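Rhamnonate dehydratase (PDB 3FXG) probably dehydrates rhamnonate to its 2-keto-3-deoxy sugar acid, using magnesium, as a member of the enolase superfamily. Local coordinates at residues A13-I18 / E70-D75; G79-F84 / I133-L138. All blocks are in the same frame, centred on the assembly; numbering follows the deposited sequence.

Interaction 1: residues A13-I18 / E70-D75; sequences AIRSFI and EIEATD
Arg15 reaches across to Glu70 and Glu72 on the neighbouring strand, and the three build a salt-bridge network over one face of the antiparallel sheet of the enolase-type N-terminal domain. Its NE-H points almost straight at Glu70 OE1 (NE to OE1 3.0 Å, N-H...O 167°), which lies in the guanidinium plane. At the far end Arg15 NH1 and NH2 both converge on Glu72 OE1, each at 3.1 Å, NH1 from above the carboxylate plane and NH2 on the anti lone pair, so one oxygen accepts two bonds, each less straight than the one to Glu70. A bend at chi3 (-72°) in the long arginine chain turns the guanidinium across both glutamates. Arginine suits the place because its flat group offers N-H bonds in several directions, and this should hold all three charges in place.

Beneath the ions, the backbones pair as Arg15 with Glu70 and Ala13 with Glu72, both hydrogen-bonded pairs; Arg15 N to Glu70 O is 2.8 Å. Ile14 and Ile71 form the non-hydrogen-bonded pair between them and point to the other face, where branched aliphatic chains suit the packing: Ile14 meets helix 86-101 and Ile71 helix 128-148. Back on the charged face, Phe17 presents its ring edge to Glu70, with CE2 3.3 Å from OE1 and the ring and carboxylate planes perpendicular.

Interaction 2: residues G79-F84 / I133-L138; sequences GFATGF and ISVIDL
Ala81 and Val135 bring strand 79-84 and helix 133-138 together, and the contact is chiefly apolar. The small methyl of Ala81 points at the helix and sits over the turn between Val135 and Leu138, its CB 3.6 Å from Leu138 CB and 4.0 Å from Val135 CG1. The small alanine lets the two backbones come close, with 5.8 Å between the CA atoms of Ala81 and Val135. The Leu138 side chain meets Ala81 through its CB.

Val135 works as a two-pronged wedge. With CG1 anti to the backbone N (chi1 179°), its two methyls spread along the strand: CG1 lies against Ala81, while CG2 rests on the bare CA of Gly83 at 3.8 Å. Glycine suits that position because a beta carbon on its helix-facing side would collide with this methyl. The branches of Val135 also touch Phe67 and Val69 of strand 66-73.

Contacts between methyls and backbone oxygens are the second kind. Val135 CG1 comes within 3.4 Å of Ala81 O, and Ala81 CB within 3.5 Å of Val135 O.

Polar bonds lie around this seam and run to other parts of the chain. On the face turned from the helix, Thr82 OG1 is hydrogen-bonded to Phe67 O and Gly26 N, whereas Thr82 O, buried by the contact, has no partner in the model. Asp137, turned from the strand, bonds through OD1 to Thr306.

The helix segment runs roughly antiparallel (152°) to the outermost strand of the sheet within this chain, their axes 6.9 Å apart at the closest. Such packing of a helix on the antiparallel sheet belongs to the alpha-plus-beta capping domain of the enolase superfamily.

Strands 66-73 and 78-84 follow each other in the chain and lie side by side in the antiparallel sheet, so interaction 1 and interaction 2 share it; their centres are about 11 Å apart. Ile71 N of interaction 1 is 2.8 Å from Gly79 O of interaction 2, a probable backbone hydrogen bond, and Ile71 CD1 packs on Ile136 O of the helix at 3.6 Å. On the other face, Glu70 CA lies 4.1 Å from Phe80 CB. Neither contact supplies a magnesium ligand: Asp222, Glu248 and Glu275 bind the metal from the barrel domain. The centre of interaction 2 lies about 12 Å from the centre of the chain. The centre of interaction 1 lies about 23 Å from the centre of the chain.

Interaction 1: residues A13-I18 / E70-D75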
loop_
_atom_site.group_PDB
_atom_site.type_symbol
_atom_site.label_atom_id
_atom_site.label_comp_id
_atom_site.label_asym_id
_atom_site.label_seq_id
_atom_site.Cartn_x
_atom_site.Cartn_y
_atom_site.Cartn_z
ATOM N N ALA A 13 41.882 33.025 3.474
ATOM C CA ALA A 13 42.669 31.827 3.234
ATOM C C ALA A 13 42.177 30.622 4.019
ATOM O O ALA A 13 41.436 30.755 4.996
ATOM C CB ALA A 13 44.132 32.099 3.583
ATOM N N ILE A 14 42.588 29.441 3.569
ATOM C CA ILE A 14 42.231 28.203 4.239
ATOM C C ILE A 14 43.481 27.339 4.329
ATOM O O ILE A 14 44.231 27.205 3.362
ATOM C CB ILE A 14 41.111 27.437 3.489
ATOM C CG1 ILE A 14 40.777 26.144 4.237
ATOM C CG2 ILE A 14 41.538 27.134 2.066
ATOM C CD1 ILE A 14 39.480 25.485 3.785
ATOM N N ARG A 15 43.714 26.777 5.508
ATOM C CA ARG A 15 44.872 25.929 5.741
ATOM C C ARG A 15 44.400 24.611 6.347
ATOM O O ARG A 15 43.390 24.573 7.046
ATOM C CB ARG A 15 45.844 26.620 6.707
ATOM C CG ARG A 15 46.427 27.940 6.204
ATOM C CD ARG A 15 47.334 28.582 7.255
ATOM N NE ARG A 15 46.590 29.126 8.394
ATOM C CZ ARG A 15 46.037 30.338 8.422
ATOM N NH1 ARG A 15 46.142 31.147 7.375
ATOM N NH2 ARG A 15 45.379 30.747 9.501
ATOM N N SER A 16 45.115 23.527 6.066
ATOM C CA SER A 16 44.752 22.231 6.625
ATOM C C SER A 16 45.998 21.560 7.173
ATOM O O SER A 16 47.100 21.742 6.648
ATOM C CB SER A 16 44.087 21.334 5.571
ATOM O OG SER A 16 44.994 20.962 4.553
ATOM N N PHE A 17 45.813 20.790 8.238
ATOM C CA PHE A 17 46.911 20.095 8.890
ATOM C C PHE A 17 46.506 18.685 9.263
ATOM O O PHE A 17 45.341 18.419 9.559
ATOM C CB PHE A 17 47.301 20.821 10.181
ATOM C CG PHE A 17 47.700 22.248 9.984
ATOM C CD1 PHE A 17 49.026 22.585 9.740
ATOM C CD2 PHE A 17 46.745 23.261 10.034
ATOM C CE1 PHE A 17 49.400 23.913 9.548
ATOM C CE2 PHE A 17 47.107 24.592 9.844
ATOM C CZ PHE A 17 48.438 24.918 9.599
ATOM N N ILE A 18 47.476 17.783 9.251
ATOM C CA ILE A 18 47.237 16.408 9.657
ATOM C C ILE A 18 47.715 16.375 11.103
ATOM O O ILE A 18 48.760 16.942 11.422
ATOM C CB ILE A 18 48.070 15.424 8.826
ATOM C CG1 ILE A 18 47.607 15.471 7.368
ATOM C CG2 ILE A 18 47.945 14.020 9.402
ATOM C CD1 ILE A 18 48.540 14.783 6.409
ATOM N N GLU A 70 41.724 25.406 9.073
ATOM C CA GLU A 70 41.711 26.773 9.578
ATOM C C GLU A 70 41.224 27.674 8.452
ATOM O O GLU A 70 41.691 27.568 7.319
ATOM C CB GLU A 70 43.111 27.235 10.004
ATOM C CG GLU A 70 43.752 26.450 11.139
ATOM C CD GLU A 70 45.029 27.114 11.647
ATOM O OE1 GLU A 70 45.861 27.517 10.809
ATOM O OE2 GLU A 70 45.206 27.227 12.878
ATOM N N ILE A 71 40.275 28.549 8.760
ATOM C CA ILE A 71 39.766 29.480 7.764
ATOM C C ILE A 71 40.005 30.879 8.319
ATOM O O ILE A 71 39.476 31.236 9.370
ATOM C CB ILE A 71 38.263 29.262 7.502
ATOM C CG1 ILE A 71 38.037 27.847 6.961
ATOM C CG2 ILE A 71 37.748 30.302 6.504
ATOM C CD1 ILE A 71 36.570 27.489 6.758
ATOM N N GLU A 72 40.825 31.657 7.622
ATOM C CA GLU A 72 41.148 33.007 8.070
ATOM C C GLU A 72 40.389 34.056 7.277
ATOM O O GLU A 72 40.357 34.012 6.047
ATOM C CB GLU A 72 42.650 33.263 7.942
ATOM C CG GLU A 72 43.098 34.576 8.568
ATOM C CD GLU A 72 44.599 34.761 8.525
ATOM O OE1 GLU A 72 45.323 33.795 8.839
ATOM O OE2 GLU A 72 45.053 35.874 8.187
ATOM N N ALA A 73 39.776 34.992 7.994
ATOM C CA ALA A 73 39.017 36.070 7.369
ATOM C C ALA A 73 39.944 37.257 7.112
ATOM O O ALA A 73 41.057 37.311 7.640
ATOM C CB ALA A 73 37.857 36.493 8.272
ATOM N N THR A 74 39.476 38.207 6.311
ATOM C CA THR A 74 40.264 39.386 5.968
ATOM C C THR A 74 40.585 40.287 7.161
ATOM O O THR A 74 41.454 41.152 7.067
ATOM C CB THR A 74 39.554 40.232 4.893
ATOM O OG1 THR A 74 38.213 40.514 5.313
ATOM C CG2 THR A 74 39.510 39.485 3.570
ATOM N N ASP A 75 39.890 40.093 8.277
ATOM C CA ASP A 75 40.139 40.909 9.463
ATOM C C ASP A 75 41.126 40.205 10.393
ATOM O O ASP A 75 41.417 40.688 11.490
ATOM C CB ASP A 75 38.828 41.186 10.205
ATOM C CG ASP A 75 38.279 39.956 10.897
ATOM O OD1 ASP A 75 38.571 38.832 10.438
ATOM O OD2 ASP A 75 37.544 40.113 11.892
#

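Interaction 2: residues G79-F84 / I133-L138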
loop_
_atom_site.group_PDB
_atom_site.type_symbol
_atom_site.label_atom_id
_atom_site.label_comp_id
_atom_site.label_asym_id
_atom_site.label_seq_id
_atom_site.Cartn_x
_atom_site.Cartn_y
_atom_site.Cartn_z
ATOM N N GLY A 79 38.790 30.851 12.137
ATOM C CA GLY A 79 37.878 29.851 12.651
ATOM C C GLY A 79 38.485 28.514 12.292
ATOM O O GLY A 79 39.157 28.402 11.268
ATOM N N PHE A 80 38.275 27.500 13.123
ATOM C CA PHE A 80 38.827 26.188 12.827
ATOM C C PHE A 80 37.977 25.050 13.375
ATOM O O PHE A 80 37.079 25.261 14.190
ATOM C CB PHE A 80 40.268 26.086 13.361
ATOM C CG PHE A 80 40.404 26.404 14.825
ATOM C CD1 PHE A 80 39.945 25.517 15.794
ATOM C CD2 PHE A 80 40.999 27.594 15.237
ATOM C CE1 PHE A 80 40.077 25.809 17.155
ATOM C CE2 PHE A 80 41.134 27.896 16.595
ATOM C CZ PHE A 80 40.671 26.999 17.554
ATOM N N ALA A 81 38.260 23.843 12.904
ATOM C CA ALA A 81 37.538 22.655 13.340
ATOM C C ALA A 81 38.369 21.425 13.010
ATOM O O ALA A 81 39.223 21.464 12.125
ATOM C CB ALA A 81 36.185 22.579 12.646
ATOM N N THR A 82 38.119 20.335 13.725
ATOM C CA THR A 82 38.855 19.101 13.501
ATOM C C THR A 82 37.889 17.973 13.161
ATOM O O THR A 82 36.685 18.073 13.406
ATOM C CB THR A 82 39.679 18.715 14.756
ATOM O OG1 THR A 82 40.504 17.581 14.465
ATOM C CG2 THR A 82 38.754 18.374 15.919
ATOM N N GLY A 83 38.426 16.902 12.588
ATOM C CA GLY A 83 37.610 15.760 12.225
ATOM C C GLY A 83 38.500 14.624 11.771
ATOM O O GLY A 83 39.722 14.763 11.753
ATOM N N PHE A 84 37.904 13.492 11.416
ATOM C CA PHE A 84 38.696 12.368 10.947
ATOM C C PHE A 84 38.740 12.494 9.430
ATOM O O PHE A 84 37.833 13.063 8.828
ATOM C CB PHE A 84 38.068 11.037 11.403
ATOM C CG PHE A 84 37.062 10.456 10.445
ATOM C CD1 PHE A 84 35.967 11.196 10.008
ATOM C CD2 PHE A 84 37.196 9.141 10.003
ATOM C CE1 PHE A 84 35.021 10.636 9.147
ATOM C CE2 PHE A 84 36.255 8.573 9.143
ATOM C CZ PHE A 84 35.165 9.323 8.714
ATOM N N ILE A 133 33.700 18.139 3.857
ATOM C CA ILE A 133 32.797 19.275 3.809
ATOM C C ILE A 133 32.322 19.631 5.216
ATOM O O ILE A 133 32.199 20.805 5.555
ATOM C CB ILE A 133 31.573 18.971 2.917
ATOM C CG1 ILE A 133 32.032 18.770 1.467
ATOM C CG2 ILE A 133 30.562 20.113 3.007
ATOM C CD1 ILE A 133 30.921 18.351 0.519
ATOM N N SER A 134 32.071 18.613 6.036
ATOM C CA SER A 134 31.596 18.834 7.401
ATOM C C SER A 134 32.565 19.667 8.233
ATOM O O SER A 134 32.158 20.598 8.929
ATOM C CB SER A 134 31.359 17.497 8.109
ATOM O OG SER A 134 30.398 16.710 7.429
ATOM N N VAL A 135 33.846 19.321 8.170
ATOM C CA VAL A 135 34.854 20.041 8.938
ATOM C C VAL A 135 35.013 21.478 8.449
ATOM O O VAL A 135 35.225 22.394 9.245
ATOM C CB VAL A 135 36.210 19.306 8.885
ATOM C CG1 VAL A 135 37.258 20.087 9.659
ATOM C CG2 VAL A 135 36.058 17.909 9.478
ATOM N N ILE A 136 34.910 21.680 7.141
ATOM C CA ILE A 136 35.029 23.023 6.585
ATOM C C ILE A 136 33.857 23.871 7.074
ATOM O O ILE A 136 34.032 25.028 7.464
ATOM C CB ILE A 136 35.032 22.991 5.039
ATOM C CG1 ILE A 136 36.335 22.359 4.541
ATOM C CG2 ILE A 136 34.861 24.402 4.484
ATOM C CD1 ILE A 136 36.373 22.118 3.033
ATOM N N ASP A 137 32.663 23.286 7.055
ATOM C CA ASP A 137 31.461 23.980 7.502
ATOM C C ASP A 137 31.585 24.359 8.972
ATOM O O ASP A 137 31.242 25.473 9.356
ATOM C CB ASP A 137 30.227 23.092 7.305
ATOM C CG ASP A 137 28.932 23.800 7.673
ATOM O OD1 ASP A 137 28.536 24.745 6.955
ATOM O OD2 ASP A 137 28.308 23.414 8.683
ATOM N N LEU A 138 32.067 23.428 9.793
ATOM C CA LEU A 138 32.232 23.688 11.219
ATOM C C LEU A 138 33.246 24.812 11.442
ATOM O O LEU A 138 33.073 25.642 12.335
ATOM C CB LEU A 138 32.675 22.411 11.947
ATOM C CG LEU A 138 31.599 21.319 12.068
ATOM C CD1 LEU A 138 32.201 20.035 12.635
ATOM C CD2 LEU A 138 30.471 21.817 12.965
#